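Local coordinates for ABC transporter periplasmic-binding protein YtfQ (Mycobacterium smegmatis, PDB 6HB0), which probably captures a sugar, with L-arabinofuranose the likely substrate, and passes it to an ABC transporter for import into the mycobacterial cell, at residues Y118-G123 / M272-K277; A229-K232 / D236-I239; I150-G155 / T167-G172. All blocks are in the same frame, centred on the assembly; numbering follows the deposited sequence.

Interaction 1: residues Y118-G123 / M272-K277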
loop_
_atom_site.group_PDB
_atom_site.type_symbol
_atom_site.label_atom_id
_atom_site.label_comp_id
_atom_site.label_asym_id
_atom_site.label_seq_id
_atom_site.Cartn_x
_atom_site.Cartn_y
_atom_site.Cartn_z
ATOM N N TYR A 118 5.003 5.401 -21.323
ATOM C CA TYR A 118 5.761 4.606 -20.354
ATOM C C TYR A 118 5.467 3.152 -20.619
ATOM O O TYR A 118 4.488 2.827 -21.248
ATOM C CB TYR A 118 5.439 5.023 -18.896
ATOM C CG TYR A 118 4.009 4.790 -18.503
ATOM C CD1 TYR A 118 3.002 5.767 -18.721
ATOM C CD2 TYR A 118 3.651 3.590 -17.941
ATOM C CE1 TYR A 118 1.677 5.508 -18.356
ATOM C CE2 TYR A 118 2.342 3.327 -17.570
ATOM C CZ TYR A 118 1.361 4.274 -17.778
ATOM O OH TYR A 118 0.091 3.914 -17.378
ATOM N N LYS A 119 6.329 2.286 -20.135
ATOM C CA LYS A 119 6.214 0.857 -20.437
ATOM C C LYS A 119 5.310 0.173 -19.440
ATOM O O LYS A 119 4.515 -0.651 -19.793
ATOM C CB LYS A 119 7.597 0.209 -20.350
ATOM C CG LYS A 119 8.572 0.623 -21.431
ATOM C CD LYS A 119 7.987 0.580 -22.827
ATOM C CE LYS A 119 9.090 0.588 -23.860
ATOM N NZ LYS A 119 8.558 0.793 -25.224
ATOM N N THR A 120 5.448 0.516 -18.174
ATOM C CA THR A 120 4.684 -0.150 -17.149
ATOM C C THR A 120 4.603 0.651 -15.886
ATOM O O THR A 120 5.419 1.549 -15.641
ATOM C CB THR A 120 5.182 -1.630 -16.853
ATOM O OG1 THR A 120 4.143 -2.321 -16.158
ATOM C CG2 THR A 120 6.424 -1.699 -16.027
ATOM N N PHE A 121 3.562 0.347 -15.131
ATOM C CA PHE A 121 3.296 0.931 -13.842
ATOM C C PHE A 121 3.280 -0.204 -12.828
ATOM O O PHE A 121 2.612 -1.207 -13.051
ATOM C CB PHE A 121 1.908 1.612 -13.821
ATOM C CG PHE A 121 1.451 1.943 -12.443
ATOM C CD1 PHE A 121 2.171 2.845 -11.672
ATOM C CD2 PHE A 121 0.381 1.308 -11.887
ATOM C CE1 PHE A 121 1.794 3.130 -10.383
ATOM C CE2 PHE A 121 -0.021 1.606 -10.577
ATOM C CZ PHE A 121 0.699 2.535 -9.824
ATOM N N ILE A 122 3.976 -0.021 -11.735
ATOM C CA ILE A 122 4.014 -0.930 -10.613
ATOM C C ILE A 122 3.603 -0.203 -9.348
ATOM O O ILE A 122 4.320 0.700 -8.888
ATOM C CB ILE A 122 5.447 -1.469 -10.335
ATOM C CG1 ILE A 122 6.174 -1.877 -11.599
ATOM C CG2 ILE A 122 5.340 -2.668 -9.418
ATOM C CD1 ILE A 122 7.658 -1.984 -11.351
ATOM N N GLY A 123 2.483 -0.585 -8.748
ATOM C CA GLY A 123 2.080 0.036 -7.470
ATOM C C GLY A 123 0.968 -0.708 -6.765
ATOM O O GLY A 123 0.392 -1.601 -7.350
ATOM N N MET A 272 13.807 -4.219 -10.987
ATOM C CA MET A 272 15.106 -4.523 -11.631
ATOM C C MET A 272 14.888 -5.497 -12.791
ATOM O O MET A 272 15.457 -5.346 -13.846
ATOM C CB MET A 272 16.113 -5.084 -10.643
ATOM C CG MET A 272 16.377 -4.150 -9.487
ATOM S SD MET A 272 16.869 -2.480 -10.000
ATOM C CE MET A 272 16.138 -1.534 -8.666
ATOM N N ASP A 273 14.059 -6.497 -12.579
ATOM C CA ASP A 273 13.730 -7.440 -13.633
ATOM C C ASP A 273 13.029 -6.785 -14.833
ATOM O O ASP A 273 13.373 -7.033 -15.992
ATOM C CB ASP A 273 12.874 -8.557 -13.066
ATOM C CG ASP A 273 12.479 -9.532 -14.131
ATOM O OD1 ASP A 273 13.397 -10.155 -14.732
ATOM O OD2 ASP A 273 11.267 -9.643 -14.415
ATOM N N LEU A 274 12.051 -5.927 -14.570
ATOM C CA LEU A 274 11.428 -5.150 -15.612
ATOM C C LEU A 274 12.383 -4.202 -16.316
ATOM O O LEU A 274 12.289 -4.017 -17.520
ATOM C CB LEU A 274 10.245 -4.329 -15.070
ATOM C CG LEU A 274 9.109 -5.229 -14.671
ATOM C CD1 LEU A 274 8.224 -4.541 -13.634
ATOM C CD2 LEU A 274 8.317 -5.690 -15.877
ATOM N N ALA A 275 13.285 -3.584 -15.579
ATOM C CA ALA A 275 14.262 -2.705 -16.196
ATOM C C ALA A 275 15.108 -3.472 -17.227
ATOM O O ALA A 275 15.317 -3.020 -18.356
ATOM C CB ALA A 275 15.132 -2.076 -15.149
ATOM N N LYS A 276 15.531 -4.668 -16.849
ATOM C CA LYS A 276 16.268 -5.524 -17.797
ATOM C C LYS A 276 15.437 -5.871 -19.028
ATOM O O LYS A 276 15.933 -5.799 -20.149
ATOM C CB LYS A 276 16.747 -6.781 -17.091
ATOM C CG LYS A 276 17.849 -6.488 -16.134
ATOM C CD LYS A 276 18.244 -7.734 -15.349
ATOM C CE LYS A 276 19.384 -7.376 -14.405
ATOM N NZ LYS A 276 19.609 -8.461 -13.418
ATOM N N LYS A 277 14.163 -6.200 -18.837
ATOM C CA LYS A 277 13.304 -6.548 -19.947
ATOM C C LYS A 277 13.123 -5.377 -20.890
ATOM O O LYS A 277 13.281 -5.533 -22.111
ATOM C CB LYS A 277 11.950 -7.043 -19.467
ATOM C CG LYS A 277 12.044 -8.401 -18.820
ATOM C CD LYS A 277 10.675 -8.872 -18.374
ATOM C CE LYS A 277 10.764 -10.291 -17.831
ATOM N NZ LYS A 277 9.418 -10.565 -17.279
#
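Ile-122 and Leu-274 reach toward each other tip to tip, methyl to methyl, with Ile-122 CD1 and Leu-274 CD1 3.5 Å apart, tighter than usual for carbon atoms. The ethyl branch of Ile-122 does the touching: CG1 lies anti to the carbonyl carbon (chi1 -44°) and the branch is extended beyond it, so that CD1 is carried toward the helix. Ile-122 CG1 also reaches Leu-274 CD1, at 3.9 Å. Thr-120, two residues back on the same side of the strand, lies across Leu-274 at about a right angle, its methyl CG2 4.1 Å from Leu-274 CD1. One leucine methyl thus serves both strand residues. In this way helix 269-279 packs on one face of the six-stranded parallel sheet of an alpha/beta domain of the periplasmic-binding-protein fold, where strand 120-122 lies between 103-106 and 287-288. Leu-274 also touches Ile-104 and Val-288 of those neighbouring strands. The hydroxyl of Thr-120, turned anti to its own amide nitrogen (chi1 -162°), is buried and hydrogen-bonded to Pro-285 O. On the helix itself, Lys-277 NZ forms a salt bridge with Asp-273 OD2 one turn earlier, at 3.5 Å.

Interaction 2: residues A229-K232 / D236-I239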
loop_
_atom_site.group_PDB
_atom_site.type_symbol
_atom_site.label_atom_id
_atom_site.label_comp_id
_atom_site.label_asym_id
_atom_site.label_seq_id
_atom_site.Cartn_x
_atom_site.Cartn_y
_atom_site.Cartn_z
ATOM N N ALA A 229 -14.711 1.281 26.986
ATOM C CA ALA A 229 -16.141 1.053 27.131
ATOM C C ALA A 229 -16.450 -0.278 27.822
ATOM O O ALA A 229 -17.616 -0.687 27.854
ATOM C CB ALA A 229 -16.818 1.096 25.770
ATOM N N GLY A 230 -15.423 -0.945 28.353
ATOM C CA GLY A 230 -15.587 -2.240 29.013
ATOM C C GLY A 230 -15.977 -3.370 28.079
ATOM O O GLY A 230 -16.526 -4.356 28.516
ATOM N N LYS A 231 -15.701 -3.229 26.786
ATOM C CA LYS A 231 -15.921 -4.311 25.833
ATOM C C LYS A 231 -14.595 -4.929 25.416
ATOM O O LYS A 231 -13.534 -4.372 25.667
ATOM C CB LYS A 231 -16.705 -3.800 24.616
ATOM C CG LYS A 231 -18.186 -3.541 24.896
ATOM C CD LYS A 231 -18.771 -2.427 24.044
ATOM C CE LYS A 231 -20.243 -2.135 24.362
ATOM N NZ LYS A 231 -21.143 -3.256 23.978
ATOM N N LYS A 232 -14.666 -6.075 24.753
ATOM C CA LYS A 232 -13.493 -6.869 24.458
ATOM C C LYS A 232 -13.221 -6.843 22.956
ATOM O O LYS A 232 -13.922 -7.502 22.189
ATOM C CB LYS A 232 -13.742 -8.293 24.942
ATOM C CG LYS A 232 -12.580 -8.899 25.702
ATOM C CD LYS A 232 -12.644 -10.428 25.675
ATOM C CE LYS A 232 -11.253 -11.010 25.430
ATOM N NZ LYS A 232 -11.317 -12.493 25.330
ATOM N N ASP A 236 -16.117 -9.230 21.334
ATOM C CA ASP A 236 -17.415 -8.536 21.329
ATOM C C ASP A 236 -17.606 -7.722 20.068
ATOM O O ASP A 236 -18.702 -7.687 19.488
ATOM C CB ASP A 236 -17.488 -7.579 22.507
ATOM C CG ASP A 236 -17.476 -8.302 23.858
ATOM O OD1 ASP A 236 -17.979 -9.461 23.876
ATOM O OD2 ASP A 236 -17.019 -7.706 24.875
ATOM N N ILE A 237 -16.531 -7.035 19.676
ATOM C CA ILE A 237 -16.513 -6.264 18.441
ATOM C C ILE A 237 -15.234 -6.689 17.735
ATOM O O ILE A 237 -14.128 -6.547 18.272
ATOM C CB ILE A 237 -16.476 -4.747 18.704
ATOM C CG1 ILE A 237 -17.760 -4.302 19.425
ATOM C CG2 ILE A 237 -16.334 -4.005 17.388
ATOM C CD1 ILE A 237 -17.844 -2.824 19.796
ATOM N N LYS A 238 -15.398 -7.225 16.547
ATOM C CA LYS A 238 -14.302 -7.680 15.731
ATOM C C LYS A 238 -13.718 -6.486 14.960
ATOM O O LYS A 238 -14.411 -5.509 14.668
ATOM C CB LYS A 238 -14.808 -8.742 14.793
ATOM C CG LYS A 238 -15.238 -10.003 15.538
ATOM C CD LYS A 238 -15.357 -11.204 14.605
ATOM C CE LYS A 238 -15.704 -12.505 15.336
ATOM N NZ LYS A 238 -15.562 -12.469 16.820
ATOM N N ILE A 239 -12.428 -6.567 14.657
ATOM C CA ILE A 239 -11.727 -5.489 13.979
ATOM C C ILE A 239 -10.995 -6.077 12.782
ATOM O O ILE A 239 -10.216 -7.070 12.908
ATOM C CB ILE A 239 -10.721 -4.836 14.905
ATOM C CG1 ILE A 239 -11.433 -4.172 16.069
ATOM C CG2 ILE A 239 -9.916 -3.795 14.138
ATOM C CD1 ILE A 239 -10.518 -3.615 17.106
#
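Lys-232 and Asp-236 grip each other through two hydrogen bonds that close a short loop. The amide of Lys-232 donates to the carboxylate of Asp-236, with Lys-232 N 2.9 Å from Asp-236 OD2; the oxygen is met on its anti side, 32° out of the carboxylate plane, and the bond is bent, with an angle of 143° at the hydrogen. In return the amide of Asp-236 donates to the carbonyl of Lys-232, Asp-236 N to Lys-232 O being 2.9 Å. Asp-236 therefore uses both backbone and side chain on the same residue. Its CG lies anti to the carbonyl carbon and beside its own nitrogen (chi1 -65°), which brings the carboxylate back toward the Lys-232 amide, with OD2 turned to it by chi2. The same oxygen also lies against aliphatic carbon: Lys-232 CB is 3.3 Å from Asp-236 OD2, and Lys-231 CB is 3.9 Å from it. The ammonium of Lys-231 forms no salt bridge here, as Lys-231 NZ stays 6.1 Å from Asp-236 OD2, although a weak long-range attraction is possible. Lys-231 instead lays its aliphatic chain near Ile-237, with Lys-231 CD 4.4 Å from Ile-237 CD1.

Further out, Ile-226 of helix 216-228 touches both Lys-231 and Ile-237, and Ile-237 also packs on Leu-202 of helix 191-204 and Val-211 of strand 210-213. Lys-238 then enters the sheet through backbone bonds to Asp-209 and Val-211. The approach to the loop is set by Gly-230, whose positive phi makes it the C-prime residue of a Schellman motif, with Lys-231 N bonded to Ile-226 O and Gly-230 N to Glu-227 O. The Schellman end and the tight loop form the return leg of a beta-alpha-beta crossover, from strand 210-213 through helix 216-228 to the neighbouring parallel strand 238-242.

Interaction 3: residues I150-G155 / T167-G172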
loop_
_atom_site.group_PDB
_atom_site.type_symbol
_atom_site.label_atom_id
_atom_site.label_comp_id
_atom_site.label_asym_id
_atom_site.label_seq_id
_atom_site.Cartn_x
_atom_site.Cartn_y
_atom_site.Cartn_z
ATOM N N ILE A 150 -21.648 -2.902 10.704
ATOM C CA ILE A 150 -20.251 -2.570 10.479
ATOM C C ILE A 150 -20.106 -1.074 10.706
ATOM O O ILE A 150 -20.930 -0.304 10.230
ATOM C CB ILE A 150 -19.848 -2.869 9.032
ATOM C CG1 ILE A 150 -20.035 -4.355 8.722
ATOM C CG2 ILE A 150 -18.384 -2.471 8.788
ATOM C CD1 ILE A 150 -19.981 -4.655 7.230
ATOM N N VAL A 151 -19.082 -0.674 11.453
ATOM C CA VAL A 151 -18.695 0.722 11.445
ATOM C C VAL A 151 -17.343 0.862 10.769
ATOM O O VAL A 151 -16.515 -0.027 10.856
ATOM C CB VAL A 151 -18.719 1.339 12.828
ATOM C CG1 VAL A 151 -20.134 1.203 13.423
ATOM C CG2 VAL A 151 -17.619 0.809 13.742
ATOM N N GLN A 152 -17.144 1.971 10.070
ATOM C CA GLN A 152 -15.951 2.182 9.294
ATOM C C GLN A 152 -15.201 3.419 9.715
ATOM O O GLN A 152 -15.745 4.533 9.756
ATOM C CB GLN A 152 -16.315 2.250 7.813
ATOM C CG GLN A 152 -15.122 2.496 6.890
ATOM C CD GLN A 152 -15.376 2.212 5.402
ATOM O OE1 GLN A 152 -14.434 2.205 4.602
ATOM N NE2 GLN A 152 -16.633 2.044 5.026
ATOM N N LEU A 153 -13.938 3.235 10.028
ATOM C CA LEU A 153 -13.038 4.358 10.346
ATOM C C LEU A 153 -12.304 4.659 9.055
ATOM O O LEU A 153 -11.474 3.860 8.587
ATOM C CB LEU A 153 -12.093 3.963 11.466
ATOM C CG LEU A 153 -12.748 3.579 12.792
ATOM C CD1 LEU A 153 -11.717 2.992 13.755
ATOM C CD2 LEU A 153 -13.377 4.804 13.425
ATOM N N GLU A 154 -12.653 5.789 8.421
ATOM C CA GLU A 154 -12.067 6.147 7.174
ATOM C C GLU A 154 -10.801 6.952 7.367
ATOM O O GLU A 154 -10.638 7.647 8.377
ATOM C CB GLU A 154 -13.011 7.024 6.363
ATOM C CG GLU A 154 -14.377 6.461 6.169
ATOM C CD GLU A 154 -15.327 7.507 5.558
ATOM O OE1 GLU A 154 -14.856 8.509 4.967
ATOM O OE2 GLU A 154 -16.547 7.287 5.631
ATOM N N GLY A 155 -9.930 6.868 6.371
ATOM C CA GLY A 155 -8.765 7.702 6.291
ATOM C C GLY A 155 -9.138 9.173 6.005
ATOM O O GLY A 155 -10.298 9.550 5.880
ATOM N N THR A 167 -14.408 2.397 -1.354
ATOM C CA THR A 167 -14.998 1.819 -2.561
ATOM C C THR A 167 -14.835 0.323 -2.538
ATOM O O THR A 167 -15.795 -0.413 -2.721
ATOM C CB THR A 167 -14.344 2.426 -3.792
ATOM O OG1 THR A 167 -14.675 3.813 -3.806
ATOM C CG2 THR A 167 -14.818 1.752 -5.072
ATOM N N GLY A 168 -13.631 -0.127 -2.230
ATOM C CA GLY A 168 -13.353 -1.550 -2.197
ATOM C C GLY A 168 -14.109 -2.284 -1.150
ATOM O O GLY A 168 -14.630 -3.357 -1.394
ATOM N N PHE A 169 -14.153 -1.746 0.058
ATOM C CA PHE A 169 -14.874 -2.425 1.116
ATOM C C PHE A 169 -16.370 -2.632 0.753
ATOM O O PHE A 169 -16.945 -3.687 1.027
ATOM C CB PHE A 169 -14.697 -1.697 2.438
ATOM C CG PHE A 169 -15.242 -2.428 3.619
ATOM C CD1 PHE A 169 -14.510 -3.409 4.245
ATOM C CD2 PHE A 169 -16.481 -2.084 4.139
ATOM C CE1 PHE A 169 -15.020 -4.086 5.331
ATOM C CE2 PHE A 169 -17.012 -2.788 5.229
ATOM C CZ PHE A 169 -16.262 -3.763 5.835
ATOM N N ALA A 170 -16.963 -1.621 0.135
ATOM C CA ALA A 170 -18.366 -1.661 -0.264
ATOM C C ALA A 170 -18.585 -2.783 -1.285
ATOM O O ALA A 170 -19.523 -3.571 -1.170
ATOM C CB ALA A 170 -18.799 -0.306 -0.831
ATOM N N GLU A 171 -17.675 -2.896 -2.243
ATOM C CA GLU A 171 -17.654 -4.019 -3.153
ATOM C C GLU A 171 -17.516 -5.376 -2.434
ATOM O O GLU A 171 -18.201 -6.314 -2.776
ATOM C CB GLU A 171 -16.508 -3.913 -4.149
ATOM C CG GLU A 171 -16.499 -2.708 -5.073
ATOM C CD GLU A 171 -15.233 -2.616 -5.937
ATOM O OE1 GLU A 171 -14.266 -3.444 -5.802
ATOM O OE2 GLU A 171 -15.225 -1.714 -6.804
ATOM N N GLY A 172 -16.628 -5.475 -1.457
ATOM C CA GLY A 172 -16.390 -6.749 -0.800
ATOM C C GLY A 172 -17.564 -7.281 0.035
ATOM O O GLY A 172 -17.702 -8.480 0.191
#
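Ile-150 and Gln-152 of strand 148-154 meet the ring of Phe-169 on helix 160-173, within the beta-alpha-beta unit that continues into strand 179-186, the neighbour of 148-154 in the sheet. Ile-150 and Phe-169 come from opposite directions. Both branches of the isoleucine touch the same part of the ring, CE2 and CZ: Ile-150 CG2 lies 3.8 Å from Phe-169 CE2, and Ile-150 CD1 lies 4.0 Å from that carbon. The ring is met obliquely. Its place follows from Phe-169 CG standing anti to the amide nitrogen (chi1 -172°), which sends the aromatic group off the helix toward the strand. Helix 126-140 covers the same region, Val-137 touching both Ile-150 and Phe-169, while Phe-212 of strand 210-213 stacks on the Phe-169 ring.

Val-151 turns its side chain away from Phe-169, to Phe-201 of helix 191-204, so the two helices flank the sheet on its two faces. With Gln-152 the strand faces helix 160-173 again. This side chain is nearly fully extended (chi1 179°, chi2 165°), bringing its amide to the Phe-169 ring; Gln-152 NE2 is 4.2 Å from Phe-169 CD2, again obliquely and without a hydrogen bond. Leu-153, like Val-151, packs on Phe-201. Glu-154 is held by a salt bridge from its OE2 to Lys-166, just before the 167-172 segment, and the same oxygen is hydrogen-bonded to Ser-184 of the next strand. Gly-155, where the strand has given way to loop, shares a partner with Gln-152: the side-chain amide of Gln-214 clamps the strand end, its OE1 accepting from Gly-155 N and its NE2 donating to the buried Gln-152 OE1.

How the interactions relate
The three contacts are spread over the two alpha/beta lobes of the periplasmic-binding-protein fold. Interaction 1 joins a helix to the parallel sheet of one lobe; interactions 2 and 3 both reach the mixed sheet of the other. The centre of interaction 1 lies about 45 Å from that of interaction 2 and about 31 Å from that of interaction 3; the latter two are about 19 Å apart. Along the chain, interaction 3 closes before interaction 2 opens, and both fall between the segments of interaction 1. The chain thus enters the second lobe after strand 120-122, returns with helix 269-279, and crosses again to add strand 292-295; sugar probably binds between the lobes, as in relatives.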